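Local structure of KaiC-like domain-containing protein (Pyrococcus horikoshii, 3BS4) at residues D206-R212 with L224-P230; K35-I41 with F186-E190; I23-E27 with L198-Y202. The protein is of unknown function but is KaiC-like, probably with a RecA-type fold, and binds an unidentified peptide. All blocks are in the same frame, centred on the assembly; numbering follows the deposited sequence.

Contact 1: D206-R212 with L224-P230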
# COMPACT_ATOMS: atom_id res chain seq x y z
N ASP A 206 9.12 -2.41 -8.07
CA ASP A 206 10.21 -3.40 -8.11
C ASP A 206 9.66 -4.82 -8.14
O ASP A 206 10.25 -5.72 -8.78
CB ASP A 206 11.14 -3.22 -6.91
CG ASP A 206 11.73 -1.84 -6.87
OD1 ASP A 206 12.50 -1.48 -7.80
OD2 ASP A 206 11.41 -1.09 -5.91
N TYR A 207 8.55 -5.03 -7.44
CA TYR A 207 7.85 -6.32 -7.45
C TYR A 207 6.44 -6.08 -7.94
O TYR A 207 5.84 -5.09 -7.56
CB TYR A 207 7.74 -6.91 -6.04
CG TYR A 207 9.05 -7.25 -5.38
CD1 TYR A 207 9.49 -8.58 -5.30
CD2 TYR A 207 9.82 -6.26 -4.77
CE1 TYR A 207 10.70 -8.89 -4.65
CE2 TYR A 207 11.02 -6.56 -4.13
CZ TYR A 207 11.45 -7.87 -4.08
OH TYR A 207 12.66 -8.14 -3.43
N VAL A 208 5.92 -7.00 -8.75
CA VAL A 208 4.50 -6.96 -9.10
C VAL A 208 3.93 -8.35 -8.87
O VAL A 208 4.39 -9.33 -9.49
CB VAL A 208 4.25 -6.58 -10.57
CG1 VAL A 208 2.74 -6.63 -10.87
CG2 VAL A 208 4.84 -5.20 -10.89
N LEU A 209 2.93 -8.42 -8.00
CA LEU A 209 2.13 -9.63 -7.77
C LEU A 209 0.73 -9.37 -8.25
O LEU A 209 0.12 -8.37 -7.86
CB LEU A 209 2.09 -9.98 -6.27
CG LEU A 209 3.44 -10.11 -5.54
CD1 LEU A 209 3.23 -10.60 -4.09
CD2 LEU A 209 4.41 -11.00 -6.28
N LYS A 210 0.20 -10.26 -9.08
CA LYS A 210 -1.15 -10.08 -9.64
C LYS A 210 -2.03 -11.19 -9.11
O LYS A 210 -1.65 -12.36 -9.16
CB LYS A 210 -1.12 -10.16 -11.16
CG LYS A 210 -2.49 -9.99 -11.79
CD LYS A 210 -2.36 -9.72 -13.27
CE LYS A 210 -2.38 -10.99 -14.08
NZ LYS A 210 -2.44 -10.66 -15.55
N THR A 211 -3.20 -10.83 -8.56
CA THR A 211 -4.16 -11.85 -8.13
C THR A 211 -5.34 -11.89 -9.08
O THR A 211 -5.73 -10.87 -9.66
CB THR A 211 -4.65 -11.63 -6.69
OG1 THR A 211 -5.46 -10.44 -6.62
CG2 THR A 211 -3.48 -11.52 -5.72
N ARG A 212 -5.90 -13.08 -9.25
CA ARG A 212 -7.03 -13.25 -10.16
C ARG A 212 -7.79 -14.51 -9.81
O ARG A 212 -7.25 -15.39 -9.15
CB ARG A 212 -6.54 -13.32 -11.60
CG ARG A 212 -5.65 -14.52 -11.88
CD ARG A 212 -5.37 -14.63 -13.36
NE ARG A 212 -4.67 -15.87 -13.69
CZ ARG A 212 -4.00 -16.06 -14.82
NH1 ARG A 212 -3.94 -15.10 -15.73
NH2 ARG A 212 -3.39 -17.22 -15.05
N LEU A 224 -2.26 -16.31 -7.39
CA LEU A 224 -1.33 -15.18 -7.30
C LEU A 224 -0.17 -15.43 -8.24
O LEU A 224 0.48 -16.48 -8.15
CB LEU A 224 -0.84 -15.01 -5.86
CG LEU A 224 0.06 -13.81 -5.55
CD1 LEU A 224 -0.10 -13.41 -4.09
CD2 LEU A 224 1.52 -14.10 -5.88
N LEU A 225 0.07 -14.48 -9.14
CA LEU A 225 1.13 -14.61 -10.14
C LEU A 225 2.27 -13.65 -9.83
O LEU A 225 2.03 -12.47 -9.61
CB LEU A 225 0.57 -14.28 -11.52
CG LEU A 225 -0.27 -15.30 -12.30
CD1 LEU A 225 -1.48 -15.78 -11.53
CD2 LEU A 225 -0.70 -14.67 -13.62
N VAL A 226 3.50 -14.16 -9.82
CA VAL A 226 4.65 -13.31 -9.58
C VAL A 226 5.09 -12.78 -10.93
O VAL A 226 5.80 -13.46 -11.69
CB VAL A 226 5.80 -14.04 -8.83
CG1 VAL A 226 6.91 -13.05 -8.49
CG2 VAL A 226 5.26 -14.74 -7.56
N ILE A 227 4.63 -11.58 -11.25
CA ILE A 227 4.84 -10.99 -12.57
C ILE A 227 6.25 -10.39 -12.72
O ILE A 227 6.87 -10.49 -13.79
CB ILE A 227 3.74 -9.91 -12.88
CG1 ILE A 227 2.33 -10.53 -12.97
CG2 ILE A 227 4.04 -9.13 -14.15
CD1 ILE A 227 2.20 -11.72 -13.94
N LYS A 228 6.74 -9.75 -11.67
CA LYS A 228 8.02 -9.03 -11.72
C LYS A 228 8.70 -9.07 -10.37
O LYS A 228 8.05 -8.90 -9.34
CB LYS A 228 7.77 -7.56 -12.14
CG LYS A 228 8.99 -6.64 -12.22
CD LYS A 228 8.50 -5.20 -12.52
CE LYS A 228 9.64 -4.26 -12.80
NZ LYS A 228 9.09 -2.91 -13.02
N THR A 229 10.02 -9.31 -10.37
CA THR A 229 10.86 -9.22 -9.17
C THR A 229 12.18 -8.56 -9.59
O THR A 229 12.46 -8.47 -10.77
CB THR A 229 11.21 -10.61 -8.59
OG1 THR A 229 11.97 -11.35 -9.56
CG2 THR A 229 9.96 -11.38 -8.25
N PRO A 230 12.98 -8.07 -8.63
CA PRO A 230 14.33 -7.57 -8.96
C PRO A 230 15.25 -8.65 -9.54
O PRO A 230 16.18 -8.30 -10.29
CB PRO A 230 14.87 -7.10 -7.61
CG PRO A 230 13.63 -6.78 -6.79
CD PRO A 230 12.66 -7.86 -7.20
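Leu209 and Val226 lie side by side at the apolar centre, pointing the same way, with CD2 of Leu209 3.9 Å from CG1 of Val226. This is one non-hydrogen-bonded pair of the antiparallel hairpin made by strands 207-216 and 219-228, and Leu224 CD2 closes on Leu209 CB from the next residue on that face of the strand. On the opposite face of the sheet, Val208 meets two residues at once, Ile227 through CG1 and Lys228 through CG2, because the ladder carries a classic beta bulge here. The carbonyl oxygen of Val208 takes both amides of the bulge: Ile227 N at 2.9 Å, nearly along the C=O axis, and Lys228 N at 3.2 Å, on a lone pair in the carbonyl plane. Past the bulge the register is regular again, and Leu225 N reaches Lys210 O in a short, straight bond of 2.7 Å.

At one end of the ladder Pro230 covers one face of the Tyr207 ring in a CH-pi contact, CD standing 3.5 Å from the ring centroid and 19° off the normal; the Tyr207 hydroxyl is hydrogen-bonded to Lys18 N. At the other, Arg212 starts with CG wedged between its backbone N and carbonyl carbon (chi1 63°), then runs extended, which brings its guanidinium flat over Leu225, CD2 lying 3.8 Å from CZ. Lys210 NZ goes to a salt bridge with Glu28, and Asp206 OD2 accepts from Leu22 N. The extended chain of Lys228 passes Val208 CG2 and ends with NZ on the carbonyl oxygens of Tyr202 and Ala205.

Contact 2: K35-I41 with F186-E190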
# COMPACT_ATOMS: atom_id res chain seq x y z
N LYS A 35 -6.90 -7.86 -2.30
CA LYS A 35 -6.91 -6.76 -1.34
C LYS A 35 -6.79 -7.29 0.08
O LYS A 35 -6.09 -6.72 0.93
CB LYS A 35 -8.19 -5.93 -1.54
CG LYS A 35 -8.47 -4.84 -0.52
CD LYS A 35 -9.59 -3.90 -0.99
CE LYS A 35 -10.85 -4.62 -1.49
NZ LYS A 35 -11.93 -3.66 -1.89
N ASP A 36 -7.46 -8.41 0.35
CA ASP A 36 -7.40 -9.02 1.69
C ASP A 36 -6.01 -9.56 2.00
O ASP A 36 -5.60 -9.59 3.17
CB ASP A 36 -8.43 -10.14 1.82
CG ASP A 36 -9.83 -9.63 2.04
OD1 ASP A 36 -9.99 -8.45 2.49
OD2 ASP A 36 -10.78 -10.42 1.80
N ILE A 37 -5.26 -9.99 0.98
CA ILE A 37 -3.87 -10.43 1.20
C ILE A 37 -3.06 -9.22 1.67
O ILE A 37 -2.27 -9.31 2.62
CB ILE A 37 -3.24 -11.07 -0.05
CG1 ILE A 37 -3.97 -12.38 -0.39
CG2 ILE A 37 -1.77 -11.35 0.18
CD1 ILE A 37 -3.52 -12.99 -1.68
N LEU A 38 -3.27 -8.07 1.00
CA LEU A 38 -2.54 -6.87 1.39
C LEU A 38 -2.92 -6.40 2.80
O LEU A 38 -2.02 -6.00 3.56
CB LEU A 38 -2.73 -5.73 0.38
CG LEU A 38 -1.77 -4.56 0.64
CD1 LEU A 38 -0.32 -5.03 0.77
CD2 LEU A 38 -1.84 -3.56 -0.45
N PHE A 39 -4.20 -6.44 3.14
CA PHE A 39 -4.60 -6.06 4.51
C PHE A 39 -4.01 -7.02 5.53
O PHE A 39 -3.61 -6.61 6.62
CB PHE A 39 -6.12 -5.95 4.64
CG PHE A 39 -6.66 -4.60 4.25
CD1 PHE A 39 -6.56 -3.52 5.12
CD2 PHE A 39 -7.28 -4.42 3.02
CE1 PHE A 39 -7.07 -2.25 4.76
CE2 PHE A 39 -7.78 -3.16 2.64
CZ PHE A 39 -7.68 -2.08 3.52
N TYR A 40 -3.90 -8.29 5.18
CA TYR A 40 -3.23 -9.24 6.06
C TYR A 40 -1.78 -8.84 6.32
O TYR A 40 -1.35 -8.77 7.48
CB TYR A 40 -3.32 -10.64 5.48
CG TYR A 40 -2.61 -11.66 6.33
CD1 TYR A 40 -3.22 -12.18 7.47
CD2 TYR A 40 -1.31 -12.08 6.01
CE1 TYR A 40 -2.56 -13.10 8.27
CE2 TYR A 40 -0.64 -13.02 6.80
CZ TYR A 40 -1.28 -13.52 7.93
OH TYR A 40 -0.62 -14.43 8.73
N ILE A 41 -1.04 -8.56 5.26
CA ILE A 41 0.35 -8.12 5.38
C ILE A 41 0.46 -6.87 6.26
O ILE A 41 1.29 -6.81 7.17
CB ILE A 41 0.97 -7.89 3.99
CG1 ILE A 41 1.05 -9.23 3.24
CG2 ILE A 41 2.36 -7.25 4.11
CD1 ILE A 41 1.51 -9.11 1.80
N PHE A 186 3.99 -0.58 -0.31
CA PHE A 186 3.04 -1.44 -1.02
C PHE A 186 1.97 -0.59 -1.64
O PHE A 186 1.34 0.21 -0.97
CB PHE A 186 2.38 -2.42 -0.06
CG PHE A 186 3.32 -3.42 0.53
CD1 PHE A 186 3.41 -4.70 0.01
CD2 PHE A 186 4.11 -3.08 1.63
CE1 PHE A 186 4.28 -5.66 0.57
CE2 PHE A 186 5.00 -4.03 2.19
CZ PHE A 186 5.06 -5.32 1.65
N TRP A 187 1.77 -0.77 -2.94
CA TRP A 187 0.68 -0.11 -3.65
C TRP A 187 -0.36 -1.16 -3.99
O TRP A 187 -0.01 -2.23 -4.47
CB TRP A 187 1.19 0.45 -4.99
CG TRP A 187 1.95 1.71 -4.84
CD1 TRP A 187 2.20 2.39 -3.67
CD2 TRP A 187 2.52 2.50 -5.90
NE1 TRP A 187 2.90 3.56 -3.94
CE2 TRP A 187 3.09 3.65 -5.30
CE3 TRP A 187 2.61 2.35 -7.29
CZ2 TRP A 187 3.76 4.63 -6.04
CZ3 TRP A 187 3.28 3.33 -8.03
CH2 TRP A 187 3.83 4.46 -7.40
N LEU A 188 -1.63 -0.84 -3.80
CA LEU A 188 -2.70 -1.72 -4.26
C LEU A 188 -3.31 -1.13 -5.53
O LEU A 188 -3.58 0.06 -5.58
CB LEU A 188 -3.77 -1.85 -3.16
CG LEU A 188 -4.98 -2.75 -3.48
CD1 LEU A 188 -4.54 -4.22 -3.73
CD2 LEU A 188 -6.02 -2.69 -2.38
N TRP A 189 -3.59 -1.97 -6.52
CA TRP A 189 -4.35 -1.50 -7.69
C TRP A 189 -5.51 -2.46 -7.90
O TRP A 189 -5.28 -3.64 -8.09
CB TRP A 189 -3.47 -1.45 -8.95
CG TRP A 189 -4.21 -0.92 -10.16
CD1 TRP A 189 -5.08 -1.60 -10.95
CD2 TRP A 189 -4.10 0.40 -10.72
NE1 TRP A 189 -5.56 -0.78 -11.97
CE2 TRP A 189 -4.97 0.46 -11.83
CE3 TRP A 189 -3.38 1.54 -10.36
CZ2 TRP A 189 -5.13 1.62 -12.61
CZ3 TRP A 189 -3.55 2.71 -11.12
CH2 TRP A 189 -4.40 2.73 -12.23
N GLU A 190 -6.75 -1.93 -7.85
CA GLU A 190 -7.95 -2.77 -7.96
C GLU A 190 -8.52 -2.68 -9.36
O GLU A 190 -8.92 -1.60 -9.80
CB GLU A 190 -8.99 -2.31 -6.91
CG GLU A 190 -8.44 -2.44 -5.49
CD GLU A 190 -9.44 -2.05 -4.41
OE1 GLU A 190 -10.50 -2.71 -4.29
OE2 GLU A 190 -9.15 -1.13 -3.65
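The Phe186 ring is met obliquely by two aliphatic groups of helix 34-47: Leu38 CD1 comes to 3.8 Å from CD1 of Phe186, and Ile41 CG2 to 4.1 Å from its CZ. The ring also stacks on Phe144 of the neighbouring strand. A second flat group, the Phe39 ring, has Lys35 CG in its plane at the edge. Leu38 divides its two methyls between strand residues, for while CD1 serves Phe186, CD2 slides past Leu188 to lie 3.7 Å from CB of Leu188. Segment 35-41 runs nearly antiparallel to 186-190 (160°), their axes 9.7 Å apart: a helix packed on one face of the central sheet, consistent with the RecA-like fold of KaiC-type domains.

Lys35 sets out with CG anti to the backbone N (chi1 173°), lays CG 3.8 Å from Leu188 CD2, and bends at chi3 toward Glu190. Its NZ makes a salt bridge of 3.0 Å to Glu190 OE1, on the syn side but 28° out of the carboxylate plane. Cut back to an alanine, Lys35 would probably leave Glu190 OE1 without its counter-charge and thin the cover on Leu188 CD2. Tyr59 OH bonds to both Lys35 NZ and Glu190 OE2, and Ser147 OG also reaches Glu190 OE2.

Contact 3: I23-E27 with L198-Y202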
# COMPACT_ATOMS: atom_id res chain seq x y z
N ILE A 23 6.39 -2.43 -3.94
CA ILE A 23 5.66 -3.64 -4.31
C ILE A 23 4.27 -3.24 -4.79
O ILE A 23 3.54 -2.57 -4.08
CB ILE A 23 5.47 -4.57 -3.08
CG1 ILE A 23 6.82 -5.07 -2.55
CG2 ILE A 23 4.59 -5.78 -3.43
CD1 ILE A 23 7.42 -4.17 -1.49
N LEU A 24 3.91 -3.69 -5.98
CA LEU A 24 2.55 -3.53 -6.47
C LEU A 24 1.78 -4.82 -6.29
O LEU A 24 2.19 -5.87 -6.77
CB LEU A 24 2.55 -3.16 -7.96
CG LEU A 24 1.16 -3.02 -8.59
CD1 LEU A 24 0.36 -1.79 -8.03
CD2 LEU A 24 1.32 -2.91 -10.11
N ILE A 25 0.63 -4.74 -5.61
CA ILE A 25 -0.32 -5.84 -5.56
C ILE A 25 -1.42 -5.43 -6.55
O ILE A 25 -2.18 -4.48 -6.30
CB ILE A 25 -0.95 -6.04 -4.15
CG1 ILE A 25 0.14 -6.30 -3.09
CG2 ILE A 25 -1.96 -7.18 -4.22
CD1 ILE A 25 1.08 -7.40 -3.40
N HIS A 26 -1.47 -6.12 -7.68
CA HIS A 26 -2.49 -5.87 -8.69
C HIS A 26 -3.62 -6.88 -8.51
O HIS A 26 -3.48 -8.06 -8.90
CB HIS A 26 -1.89 -5.94 -10.08
CG HIS A 26 -2.90 -5.71 -11.17
ND1 HIS A 26 -2.68 -6.11 -12.48
CD2 HIS A 26 -4.13 -5.14 -11.15
CE1 HIS A 26 -3.74 -5.79 -13.21
NE2 HIS A 26 -4.63 -5.20 -12.43
N GLU A 27 -4.72 -6.43 -7.91
CA GLU A 27 -5.91 -7.28 -7.71
C GLU A 27 -6.72 -7.16 -9.01
O GLU A 27 -7.46 -6.19 -9.18
CB GLU A 27 -6.72 -6.83 -6.48
CG GLU A 27 -7.96 -7.72 -6.26
CD GLU A 27 -8.96 -7.16 -5.24
OE1 GLU A 27 -9.63 -6.15 -5.57
OE2 GLU A 27 -9.12 -7.74 -4.14
N LEU A 198 -1.85 1.58 -15.67
CA LEU A 198 -1.37 0.32 -15.13
C LEU A 198 0.03 -0.01 -15.63
O LEU A 198 0.86 -0.52 -14.90
CB LEU A 198 -2.36 -0.78 -15.48
CG LEU A 198 -2.36 -2.11 -14.73
CD1 LEU A 198 -2.35 -1.96 -13.21
CD2 LEU A 198 -3.61 -2.87 -15.21
N LEU A 199 0.31 0.31 -16.90
CA LEU A 199 1.66 0.12 -17.45
C LEU A 199 2.70 0.92 -16.67
O LEU A 199 3.79 0.43 -16.37
CB LEU A 199 1.67 0.57 -18.91
CG LEU A 199 2.57 -0.09 -19.94
CD1 LEU A 199 2.45 -1.63 -19.91
CD2 LEU A 199 2.21 0.47 -21.32
N SER A 200 2.37 2.16 -16.33
CA SER A 200 3.29 3.03 -15.59
C SER A 200 3.54 2.50 -14.19
O SER A 200 4.68 2.49 -13.72
CB SER A 200 2.76 4.46 -15.57
OG SER A 200 3.65 5.34 -14.90
N VAL A 201 2.49 2.06 -13.50
CA VAL A 201 2.71 1.57 -12.14
C VAL A 201 3.45 0.24 -12.12
O VAL A 201 4.25 -0.02 -11.22
CB VAL A 201 1.42 1.52 -11.26
CG1 VAL A 201 0.82 2.93 -11.11
CG2 VAL A 201 0.43 0.54 -11.80
N TYR A 202 3.20 -0.62 -13.12
CA TYR A 202 4.00 -1.85 -13.23
C TYR A 202 5.48 -1.50 -13.40
O TYR A 202 6.37 -2.12 -12.79
CB TYR A 202 3.57 -2.67 -14.45
CG TYR A 202 2.53 -3.73 -14.20
CD1 TYR A 202 1.34 -3.46 -13.52
CD2 TYR A 202 2.71 -5.02 -14.70
CE1 TYR A 202 0.37 -4.45 -13.32
CE2 TYR A 202 1.75 -6.02 -14.50
CZ TYR A 202 0.59 -5.73 -13.81
OH TYR A 202 -0.33 -6.74 -13.65
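His26 ND1 and Tyr202 OH share a hydrogen bond of 2.7 Å, the hydroxyl arriving at the edge of the imidazole near its plane. The two rings are steeply inclined, their planes at 77°, and ND1 in turn sits near the plane of the phenol ring. Over one face of the imidazole Leu198 places CD1 above the centre, 4.0 Å from the centroid and 7° off the ring normal, a CH-pi contact. Its other methyl, CD2, drops toward the rim and lies 3.5 Å from His26 CE1. Two residues earlier, on the same face of the strand, Leu24 crosses Tyr202 at about a right angle: CD2 of Leu24 is 3.5 Å from CD1 of Tyr202 and 3.9 Å from CG2 of Val201.

Strand 22-27 belongs to the central sheet of this alpha/beta domain, and helix 195-204 covers it on the face bearing Leu24 and His26; the axes of segments 23-27 and 198-202 approach to 10.2 Å and run roughly antiparallel. The imidazole stands out toward the helix because CG is anti to the backbone N (chi1 179°).

A second shell fixes these groups. His26 NE2 is hydrogen-bonded to Gly191 O, so both ring nitrogens are engaged and rotation of the imidazole is restrained. The ring also meets Trp189, which touches Leu198 as well. Val208 and Lys210 of the next strand also touch the phenol, and Leu164 of helix 157-173 packs against Val201.

All three contacts draw on one mixed sheet, in which strands 184-190, 22-27, 207-216 and 219-228 lie in that order. Contact 2 is centred about 12 Å from contact 1 and about 11 Å from contact 3, while contacts 1 and 3 are about 8 Å apart. Helices 34-47 and 195-204 cover opposite faces, so contacts 2 and 3 sandwich the sheet between them, and contact 1 extends it as a hairpin. Backbone bonds join Trp187 to Ile23 and Ile25, and His26 to Leu209 and Thr211. Along the chain, strand 22-27 leads into helix 34-47; strand 184-190, helix 195-204 and the hairpin follow much later, bringing distant sequence together in one core.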